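PDB 4TX1: esterase from Sinorhizobium meliloti 1021, which is a carbohydrate acetylesterase of the SGNH hydrolase family, cleaving acetyl ester bonds and probably also acting on aryl esters. Local coordinates for residues L60-A66 with C74-A79; S101-I107 with A159-G163; I141-P147 with C184-G190. All blocks are in the same frame, centred on the assembly; numbering follows the deposited sequence.

Contact 1 (L60-A66 with C74-A79); sequences LNGRTTA and CDRNGA
Arg-76 lays its side chain along the turn Leu-60 to Arg-63, extended from CG to NE, with its aliphatic carbons against the carbonyl of Gly-62. Gly-62 CA sits 3.4 Å above one face of the guanidinium plane, offset toward the rim, while Asn-61 O lies at the edge: NE gives it a weak, bent hydrogen bond of 3.0 Å (134°). The outer end, NH1, is held by a salt bridge to Asp-69. Leu-60 reaches across with both methyls, CD1 alongside Cys-74 SG and CD2 3.2 Å from Asp-75 O. Arg-63 bends at chi3 (-81°), which brings its guanidinium back over Leu-60 CB, and NE donates a hydrogen bond to a water; that water donates to Asp-75 O (2.7 Å) and, weakly, to Asn-77 O. A single beta bridge pairs Thr-64 with Asn-77: Thr-64 N to Arg-76 O is straight (2.9 Å, 167°), Gly-78 N to Thr-64 O weak. The Asn-61 side chain touches Ser-22, the likely nucleophile. The Arg-76 charge is thus probably balanced by Asp-69, while Arg-63 spends its N-H groups on the Gly-20 carbonyl and on a water that ties two carbonyls of 74-79 to it.

Contact 2 (S101-I107 with A159-G163); sequences SNDMKPI and AMFAG
The loop after strand 94-98 meets the end of helix 155-160 where Lys-105 lies across the ring of Phe-161. Lys-105 CG stands over one face of that ring in a CH-pi contact, 4.0 Å from its centroid and 28° off the normal. The extended chain then takes CE past the rim, 3.6 Å from Phe-161 CZ, and carries NZ on to Asn-102, where it makes a weak bond of 3.3 Å to OD1; NZ also has a long, weak ion pair with Asp-69. The ring edge points into the 3-10 turn: Ser-101 O lies in the ring plane, 3.4 Å from CE1, and Met-104 CB is at the edge as well. Met-160 closes in on the lysine from another side. Its chain leaves with CG anti to the backbone N (chi1 173°) and then bends twice, which carries SD to 3.9 Å from Lys-105 CD; Phe-113 of a neighbouring subunit packs on the same methionine.

Pro-106 nestles into the carbonyls at the end of the helix, CD 3.3 Å from Met-160 O and CG near Ala-162 O. No direct hydrogen bond joins the two segments. A water does so instead, accepting from Ile-107 N and donating to Met-160 O (2.8 Å). The amide ND2 of Asn-102 is bound by Arg-63 O, which holds the group in place. The arrangement is consistent with the block III loop of SGNH hydrolases, whose Asn, here probably Asn-102, usually helps form the oxyanion hole; in this protein an aromatic residue from a helix end backs the loop.

Contact 3 (I141-P147 with C184-G190); sequences ILIVSPP and CGFFDGG
Ile-141 to Ser-145 and Gly-185 to Asp-188 pair as neighbouring parallel strands, their short axes 21° apart, and backbone hydrogen bonds carry most of the join. Gly-185 N donates to Ile-141 O, Ile-143 N to Gly-185 O (2.8 Å), Phe-187 N to Ile-143 O, and Ser-145 N to Phe-187 O. Just past strand 185-188, Gly-189 N donates to Ser-145 O at 2.7 Å. CA-H...O contacts fill the spaces between, with Phe-186 CA 3.3 Å from Ile-143 O.

Apolar contacts lie on both faces. On the face of Leu-142, Val-144 and Phe-187, which helix 205-223 covers, the Leu-142 CD2 methyl lies against the Gly-185 backbone and 4.3 Å from Phe-187 CB, and Val-144 CG1 meets the Phe-187 ring at its edge. On the face of Ile-143 and Phe-186, under helix 171-182, Ile-143 CD1 touches Cys-184 CB at 3.8 Å.

The polar group is at the C-terminal ends of the two strands. Ser-145 OG, set between its backbone N and carbonyl carbon (chi1 56°), donates to Asp-188 OD1 at 2.9 Å. Gly-190 N reaches that oxygen from the opposite face of the carboxylate, closing an Asx turn. Two donors on opposite faces would steady the carboxylate's rotation and probably favour its ionised form where the outermost strand turns off the sheet.

Coming from the N terminus, the chain leaves strand 53-59 and contact 1 closes the short loop that returns to helix 78-89. That loop is complete before contact 2 opens after strand 94-98. Contact 2 spans helix 112-127 and strand 140-145 to reach the end of helix 155-160; contact 3 starts inside that span and ends beyond it, so the two cross. Contact 3 adds strand 185-188 to the sheet's edge. Contacts 1 and 2 touch through Thr-65 with Asp-103 and Arg-63 with Asn-102, linking two loops beside the probable active site. Contact 3 meets contact 2 where Pro-146 packs on Ser-101, and lies about 8 Å from contact 1 between nearest atoms.

Contact 1 (L60-A66 with C74-A79)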
loop_
_atom_site.group_PDB
_atom_site.type_symbol
_atom_site.label_atom_id
_atom_site.label_comp_id
_atom_site.label_asym_id
_atom_site.label_seq_id
_atom_site.Cartn_x
_atom_site.Cartn_y
_atom_site.Cartn_z
ATOM N N LEU A 60 -17.416 2.100 -11.960
ATOM C CA LEU A 60 -16.265 3.020 -11.854
ATOM C C LEU A 60 -15.527 3.183 -13.154
ATOM O O LEU A 60 -15.013 2.240 -13.731
ATOM C CB LEU A 60 -15.253 2.512 -10.764
ATOM C CG LEU A 60 -13.988 3.379 -10.590
ATOM C CD1 LEU A 60 -14.387 4.710 -9.938
ATOM C CD2 LEU A 60 -12.949 2.669 -9.671
ATOM N N ASN A 61 -15.437 4.416 -13.630
ATOM C CA ASN A 61 -14.768 4.681 -14.874
ATOM C C ASN A 61 -13.271 4.230 -14.854
ATOM O O ASN A 61 -12.555 4.590 -13.913
ATOM C CB ASN A 61 -14.835 6.116 -15.280
ATOM C CG ASN A 61 -16.249 6.566 -15.686
ATOM O OD1 ASN A 61 -17.217 5.808 -15.551
ATOM N ND2 ASN A 61 -16.395 7.853 -15.994
ATOM N N GLY A 62 -12.892 3.414 -15.812
ATOM C CA GLY A 62 -11.556 2.870 -15.974
ATOM C C GLY A 62 -11.263 1.592 -15.163
ATOM O O GLY A 62 -10.151 1.133 -15.125
ATOM N N ARG A 63 -12.241 1.071 -14.467
ATOM C CA ARG A 63 -11.991 -0.061 -13.622
ATOM C C ARG A 63 -11.538 -1.265 -14.454
ATOM O O ARG A 63 -12.154 -1.552 -15.417
ATOM C CB ARG A 63 -13.246 -0.442 -12.855
ATOM C CG ARG A 63 -13.147 -1.725 -12.058
ATOM C CD ARG A 63 -14.337 -1.965 -11.153
ATOM N NE ARG A 63 -14.277 -1.234 -9.916
ATOM C CZ ARG A 63 -15.329 -0.781 -9.251
ATOM N NH1 ARG A 63 -16.551 -0.858 -9.746
ATOM N NH2 ARG A 63 -15.144 -0.179 -8.125
ATOM N N THR A 64 -10.472 -1.930 -14.018
ATOM C CA THR A 64 -9.953 -3.123 -14.621
ATOM C C THR A 64 -10.411 -4.330 -13.781
ATOM O O THR A 64 -10.930 -4.176 -12.654
ATOM C CB THR A 64 -8.439 -3.135 -14.620
ATOM O OG1 THR A 64 -7.983 -3.377 -13.247
ATOM C CG2 THR A 64 -7.851 -1.790 -15.173
ATOM N N THR A 65 -10.178 -5.542 -14.311
ATOM C CA THR A 65 -10.559 -6.691 -13.579
ATOM C C THR A 65 -9.717 -6.817 -12.310
ATOM O O THR A 65 -10.250 -6.915 -11.200
ATOM C CB THR A 65 -10.453 -7.973 -14.476
ATOM O OG1 THR A 65 -9.103 -8.150 -14.897
ATOM C CG2 THR A 65 -11.408 -7.974 -15.722
ATOM N N ALA A 66 -8.405 -6.778 -12.429
ATOM C CA ALA A 66 -7.531 -7.091 -11.283
ATOM C C ALA A 66 -6.167 -6.437 -11.414
ATOM O O ALA A 66 -5.123 -6.986 -10.962
ATOM C CB ALA A 66 -7.360 -8.621 -11.085
ATOM N N CYS A 74 -8.932 7.623 -7.999
ATOM C CA CYS A 74 -9.698 6.457 -7.557
ATOM C C CYS A 74 -8.771 5.249 -7.691
ATOM O O CYS A 74 -7.725 5.340 -8.385
ATOM C CB CYS A 74 -10.927 6.231 -8.407
ATOM S SG CYS A 74 -10.667 6.094 -10.163
ATOM N N ASP A 75 -9.187 4.146 -7.082
ATOM C CA ASP A 75 -8.494 2.839 -7.247
ATOM C C ASP A 75 -9.278 2.094 -8.279
ATOM O O ASP A 75 -10.399 1.641 -8.023
ATOM C CB ASP A 75 -8.378 2.090 -5.947
ATOM C CG ASP A 75 -7.635 0.824 -6.039
ATOM O OD1 ASP A 75 -7.245 0.382 -7.161
ATOM O OD2 ASP A 75 -7.312 0.316 -4.897
ATOM N N ARG A 76 -8.643 1.923 -9.452
ATOM C CA ARG A 76 -9.272 1.248 -10.618
ATOM C C ARG A 76 -9.052 -0.264 -10.585
ATOM O O ARG A 76 -9.484 -0.964 -11.477
ATOM C CB ARG A 76 -8.710 1.861 -11.889
ATOM C CG ARG A 76 -9.365 3.207 -12.207
ATOM C CD ARG A 76 -8.710 3.835 -13.417
ATOM N NE ARG A 76 -9.552 4.900 -13.938
ATOM C CZ ARG A 76 -9.235 5.650 -14.994
ATOM N NH1 ARG A 76 -8.044 5.565 -15.575
ATOM N NH2 ARG A 76 -10.066 6.588 -15.438
ATOM N N ASN A 77 -8.333 -0.783 -9.592
ATOM C CA ASN A 77 -8.133 -2.236 -9.579
ATOM C C ASN A 77 -9.383 -2.924 -9.009
ATOM O O ASN A 77 -9.770 -2.752 -7.882
ATOM C CB ASN A 77 -6.895 -2.556 -8.676
ATOM C CG ASN A 77 -6.482 -4.004 -8.685
ATOM O OD1 ASN A 77 -5.194 -4.290 -8.721
ATOM N ND2 ASN A 77 -7.399 -4.909 -8.562
ATOM N N GLY A 78 -10.071 -3.672 -9.888
ATOM C CA GLY A 78 -11.356 -4.195 -9.467
ATOM C C GLY A 78 -11.230 -5.147 -8.308
ATOM O O GLY A 78 -12.053 -5.144 -7.428
ATOM N N ALA A 79 -10.171 -5.927 -8.289
ATOM C CA ALA A 79 -10.005 -6.927 -7.258
ATOM C C ALA A 79 -9.648 -6.313 -5.918
ATOM O O ALA A 79 -10.100 -6.786 -4.881
ATOM C CB ALA A 79 -8.943 -7.912 -7.685
HETATM O O HOH W 1 -11.789 -0.665 -8.540
#

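Contact 2 (S101-I107 with A159-G163)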
loop_
_atom_site.group_PDB
_atom_site.type_symbol
_atom_site.label_atom_id
_atom_site.label_comp_id
_atom_site.label_asym_id
_atom_site.label_seq_id
_atom_site.Cartn_x
_atom_site.Cartn_y
_atom_site.Cartn_z
ATOM N N SER A 101 -13.293 -4.333 -20.595
ATOM C CA SER A 101 -12.967 -3.325 -21.600
ATOM C C SER A 101 -11.667 -2.593 -21.295
ATOM O O SER A 101 -10.836 -2.416 -22.169
ATOM C CB SER A 101 -14.135 -2.340 -21.745
ATOM O OG SER A 101 -15.324 -2.982 -22.258
ATOM N N ASN A 102 -11.416 -2.286 -19.996
ATOM C CA ASN A 102 -10.196 -1.564 -19.677
ATOM C C ASN A 102 -8.959 -2.430 -19.698
ATOM O O ASN A 102 -7.863 -1.955 -19.905
ATOM C CB ASN A 102 -10.359 -0.810 -18.355
ATOM C CG ASN A 102 -11.364 0.311 -18.458
ATOM O OD1 ASN A 102 -11.147 1.218 -19.255
ATOM N ND2 ASN A 102 -12.449 0.260 -17.732
ATOM N N ASP A 103 -9.195 -3.713 -19.519
ATOM C CA ASP A 103 -8.128 -4.703 -19.640
ATOM C C ASP A 103 -7.591 -4.776 -21.093
ATOM O O ASP A 103 -6.464 -5.243 -21.332
ATOM C CB ASP A 103 -8.545 -6.107 -19.238
ATOM C CG ASP A 103 -8.780 -6.281 -17.752
ATOM O OD1 ASP A 103 -9.633 -5.487 -17.222
ATOM O OD2 ASP A 103 -8.300 -7.280 -17.105
ATOM N N MET A 104 -8.380 -4.249 -22.060
ATOM C CA MET A 104 -7.902 -4.228 -23.458
ATOM C C MET A 104 -6.881 -3.155 -23.780
ATOM O O MET A 104 -6.264 -3.169 -24.846
ATOM C CB MET A 104 -9.161 -4.070 -24.374
ATOM C CG MET A 104 -10.251 -5.082 -24.166
ATOM S SD MET A 104 -9.697 -6.792 -24.578
ATOM C CE MET A 104 -9.193 -7.492 -23.020
ATOM N N LYS A 105 -6.644 -2.234 -22.833
ATOM C CA LYS A 105 -5.600 -1.258 -22.938
ATOM C C LYS A 105 -4.249 -1.859 -22.813
ATOM O O LYS A 105 -3.959 -2.541 -21.827
ATOM C CB LYS A 105 -5.731 -0.234 -21.771
ATOM C CG LYS A 105 -7.029 0.556 -21.778
ATOM C CD LYS A 105 -7.074 1.390 -20.496
ATOM C CE LYS A 105 -8.301 2.268 -20.432
ATOM N NZ LYS A 105 -8.444 3.086 -19.143
ATOM N N PRO A 106 -3.354 -1.601 -23.778
ATOM C CA PRO A 106 -1.967 -2.081 -23.644
ATOM C C PRO A 106 -1.261 -1.751 -22.361
ATOM O O PRO A 106 -0.507 -2.580 -21.839
ATOM C CB PRO A 106 -1.269 -1.392 -24.835
ATOM C CG PRO A 106 -2.352 -1.345 -25.908
ATOM C CD PRO A 106 -3.636 -1.106 -25.157
ATOM N N ILE A 107 -1.483 -0.584 -21.829
ATOM C CA ILE A 107 -0.860 -0.191 -20.580
ATOM C C ILE A 107 -1.335 -1.129 -19.466
ATOM O O ILE A 107 -0.565 -1.268 -18.502
ATOM C CB ILE A 107 -1.029 1.266 -20.153
ATOM C CG1 ILE A 107 -2.488 1.662 -19.969
ATOM C CG2 ILE A 107 -0.333 2.211 -21.227
ATOM C CD1 ILE A 107 -2.745 2.998 -19.172
ATOM N N ALA A 159 -5.401 4.792 -29.728
ATOM C CA ALA A 159 -4.115 4.507 -29.095
ATOM C C ALA A 159 -4.276 3.849 -27.797
ATOM O O ALA A 159 -3.616 2.854 -27.491
ATOM C CB ALA A 159 -3.265 5.796 -28.938
ATOM N N MET A 160 -5.172 4.421 -26.997
ATOM C CA MET A 160 -5.398 3.904 -25.589
ATOM C C MET A 160 -5.795 2.427 -25.625
ATOM O O MET A 160 -5.399 1.666 -24.767
ATOM C CB MET A 160 -6.455 4.699 -24.882
ATOM C CG MET A 160 -6.861 4.165 -23.528
ATOM S SD MET A 160 -5.474 4.378 -22.351
ATOM C CE MET A 160 -6.120 5.811 -21.556
ATOM N N PHE A 161 -6.572 2.022 -26.632
ATOM C CA PHE A 161 -7.111 0.686 -26.748
ATOM C C PHE A 161 -6.582 -0.012 -27.984
ATOM O O PHE A 161 -7.217 -0.978 -28.466
ATOM C CB PHE A 161 -8.662 0.734 -26.793
ATOM C CG PHE A 161 -9.315 1.227 -25.529
ATOM C CD1 PHE A 161 -9.660 0.305 -24.498
ATOM C CD2 PHE A 161 -9.603 2.580 -25.324
ATOM C CE1 PHE A 161 -10.289 0.718 -23.341
ATOM C CE2 PHE A 161 -10.233 2.962 -24.134
ATOM C CZ PHE A 161 -10.570 2.023 -23.162
ATOM N N ALA A 162 -5.360 0.325 -28.389
ATOM C CA ALA A 162 -4.748 -0.310 -29.560
ATOM C C ALA A 162 -4.743 -1.842 -29.444
ATOM O O ALA A 162 -4.310 -2.440 -28.435
ATOM C CB ALA A 162 -3.330 0.260 -29.781
ATOM N N GLY A 163 -5.236 -2.532 -30.453
ATOM C CA GLY A 163 -5.318 -4.037 -30.418
ATOM C C GLY A 163 -6.604 -4.586 -29.805
ATOM O O GLY A 163 -6.915 -5.788 -29.860
HETATM O O HOH W 2 -2.910 1.558 -23.417
#

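Contact 3 (I141-P147 with C184-G190)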
loop_
_atom_site.group_PDB
_atom_site.type_symbol
_atom_site.label_atom_id
_atom_site.label_comp_id
_atom_site.label_asym_id
_atom_site.label_seq_id
_atom_site.Cartn_x
_atom_site.Cartn_y
_atom_site.Cartn_z
ATOM N N ILE A 141 -23.547 -15.721 -8.910
ATOM C CA ILE A 141 -22.666 -14.827 -9.703
ATOM C C ILE A 141 -22.985 -14.924 -11.185
ATOM O O ILE A 141 -23.040 -16.043 -11.761
ATOM C CB ILE A 141 -21.209 -15.230 -9.460
ATOM C CG1 ILE A 141 -20.825 -15.065 -7.980
ATOM C CG2 ILE A 141 -20.266 -14.281 -10.223
ATOM C CD1 ILE A 141 -19.420 -15.611 -7.639
ATOM N N LEU A 142 -23.164 -13.774 -11.808
ATOM C CA LEU A 142 -23.383 -13.641 -13.243
ATOM C C LEU A 142 -22.192 -12.908 -13.876
ATOM O O LEU A 142 -21.999 -11.699 -13.546
ATOM C CB LEU A 142 -24.628 -12.882 -13.496
ATOM C CG LEU A 142 -25.341 -12.861 -14.829
ATOM C CD1 LEU A 142 -26.366 -11.781 -15.116
ATOM C CD2 LEU A 142 -24.893 -13.870 -15.917
ATOM N N ILE A 143 -21.548 -13.553 -14.827
ATOM C CA ILE A 143 -20.433 -12.997 -15.582
ATOM C C ILE A 143 -21.001 -12.452 -16.899
ATOM O O ILE A 143 -21.533 -13.197 -17.710
ATOM C CB ILE A 143 -19.326 -13.980 -15.862
ATOM C CG1 ILE A 143 -18.756 -14.447 -14.517
ATOM C CG2 ILE A 143 -18.243 -13.381 -16.767
ATOM C CD1 ILE A 143 -17.834 -15.639 -14.556
ATOM N N VAL A 144 -20.845 -11.160 -17.124
ATOM C CA VAL A 144 -21.302 -10.554 -18.364
ATOM C C VAL A 144 -20.108 -10.104 -19.201
ATOM O O VAL A 144 -19.194 -9.319 -18.747
ATOM C CB VAL A 144 -22.264 -9.408 -18.095
ATOM C CG1 VAL A 144 -22.760 -8.855 -19.437
ATOM C CG2 VAL A 144 -23.406 -9.778 -17.168
ATOM N N SER A 145 -20.004 -10.588 -20.439
ATOM C CA SER A 145 -18.952 -10.140 -21.327
ATOM C C SER A 145 -19.451 -8.757 -21.888
ATOM O O SER A 145 -20.636 -8.613 -22.302
ATOM C CB SER A 145 -18.561 -11.114 -22.439
ATOM O OG SER A 145 -19.780 -11.399 -23.162
ATOM N N PRO A 146 -18.582 -7.725 -21.834
ATOM C CA PRO A 146 -19.050 -6.424 -22.245
ATOM C C PRO A 146 -19.166 -6.443 -23.818
ATOM O O PRO A 146 -18.491 -7.218 -24.511
ATOM C CB PRO A 146 -17.908 -5.464 -21.844
ATOM C CG PRO A 146 -16.688 -6.365 -21.829
ATOM C CD PRO A 146 -17.215 -7.695 -21.286
ATOM N N PRO A 147 -20.000 -5.537 -24.351
ATOM C CA PRO A 147 -19.996 -5.395 -25.814
ATOM C C PRO A 147 -18.637 -5.075 -26.332
ATOM O O PRO A 147 -17.890 -4.246 -25.759
ATOM C CB PRO A 147 -21.008 -4.277 -26.048
ATOM C CG PRO A 147 -21.880 -4.284 -24.896
ATOM C CD PRO A 147 -21.014 -4.681 -23.735
ATOM N N CYS A 184 -20.970 -20.294 -12.518
ATOM C CA CYS A 184 -21.549 -18.983 -12.536
ATOM C C CYS A 184 -22.500 -18.944 -13.748
ATOM O O CYS A 184 -22.301 -19.688 -14.741
ATOM C CB CYS A 184 -20.423 -17.934 -12.869
ATOM S SG CYS A 184 -19.335 -17.700 -11.479
ATOM N N GLY A 185 -23.410 -17.965 -13.721
ATOM C CA GLY A 185 -24.147 -17.599 -14.936
ATOM C C GLY A 185 -23.283 -16.840 -15.903
ATOM O O GLY A 185 -22.253 -16.221 -15.514
ATOM N N PHE A 186 -23.726 -16.824 -17.154
ATOM C CA PHE A 186 -23.085 -16.086 -18.228
ATOM C C PHE A 186 -24.101 -15.326 -19.072
ATOM O O PHE A 186 -25.201 -15.846 -19.403
ATOM C CB PHE A 186 -22.242 -16.997 -19.125
ATOM C CG PHE A 186 -21.664 -16.295 -20.312
ATOM C CD1 PHE A 186 -20.614 -15.362 -20.178
ATOM C CD2 PHE A 186 -22.180 -16.492 -21.578
ATOM C CE1 PHE A 186 -20.169 -14.655 -21.244
ATOM C CE2 PHE A 186 -21.725 -15.754 -22.669
ATOM C CZ PHE A 186 -20.672 -14.873 -22.519
ATOM N N PHE A 187 -23.749 -14.127 -19.481
ATOM C CA PHE A 187 -24.497 -13.464 -20.563
ATOM C C PHE A 187 -23.514 -12.737 -21.438
ATOM O O PHE A 187 -22.645 -11.988 -20.907
ATOM C CB PHE A 187 -25.490 -12.505 -19.971
ATOM C CG PHE A 187 -26.405 -11.861 -21.001
ATOM C CD1 PHE A 187 -27.473 -12.590 -21.534
ATOM C CD2 PHE A 187 -26.218 -10.554 -21.391
ATOM C CE1 PHE A 187 -28.319 -11.996 -22.476
ATOM C CE2 PHE A 187 -27.047 -9.960 -22.353
ATOM C CZ PHE A 187 -28.110 -10.685 -22.877
ATOM N N ASP A 188 -23.710 -12.784 -22.750
ATOM C CA ASP A 188 -22.908 -11.984 -23.680
ATOM C C ASP A 188 -23.559 -10.623 -23.913
ATOM O O ASP A 188 -24.600 -10.539 -24.594
ATOM C CB ASP A 188 -22.725 -12.682 -25.038
ATOM C CG ASP A 188 -21.885 -11.867 -26.003
ATOM O OD1 ASP A 188 -21.300 -10.830 -25.620
ATOM O OD2 ASP A 188 -21.787 -12.276 -27.142
ATOM N N GLY A 189 -23.019 -9.532 -23.301
ATOM C CA GLY A 189 -23.568 -8.205 -23.502
ATOM C C GLY A 189 -23.610 -7.796 -24.957
ATOM O O GLY A 189 -24.472 -7.025 -25.339
ATOM N N GLY A 190 -22.687 -8.329 -25.757
ATOM C CA GLY A 190 -22.527 -7.966 -27.120
ATOM C C GLY A 190 -23.630 -8.576 -27.976
ATOM O O GLY A 190 -23.848 -8.152 -29.147
HETATM O O HOH W 3 -18.699 -9.709 -25.468
#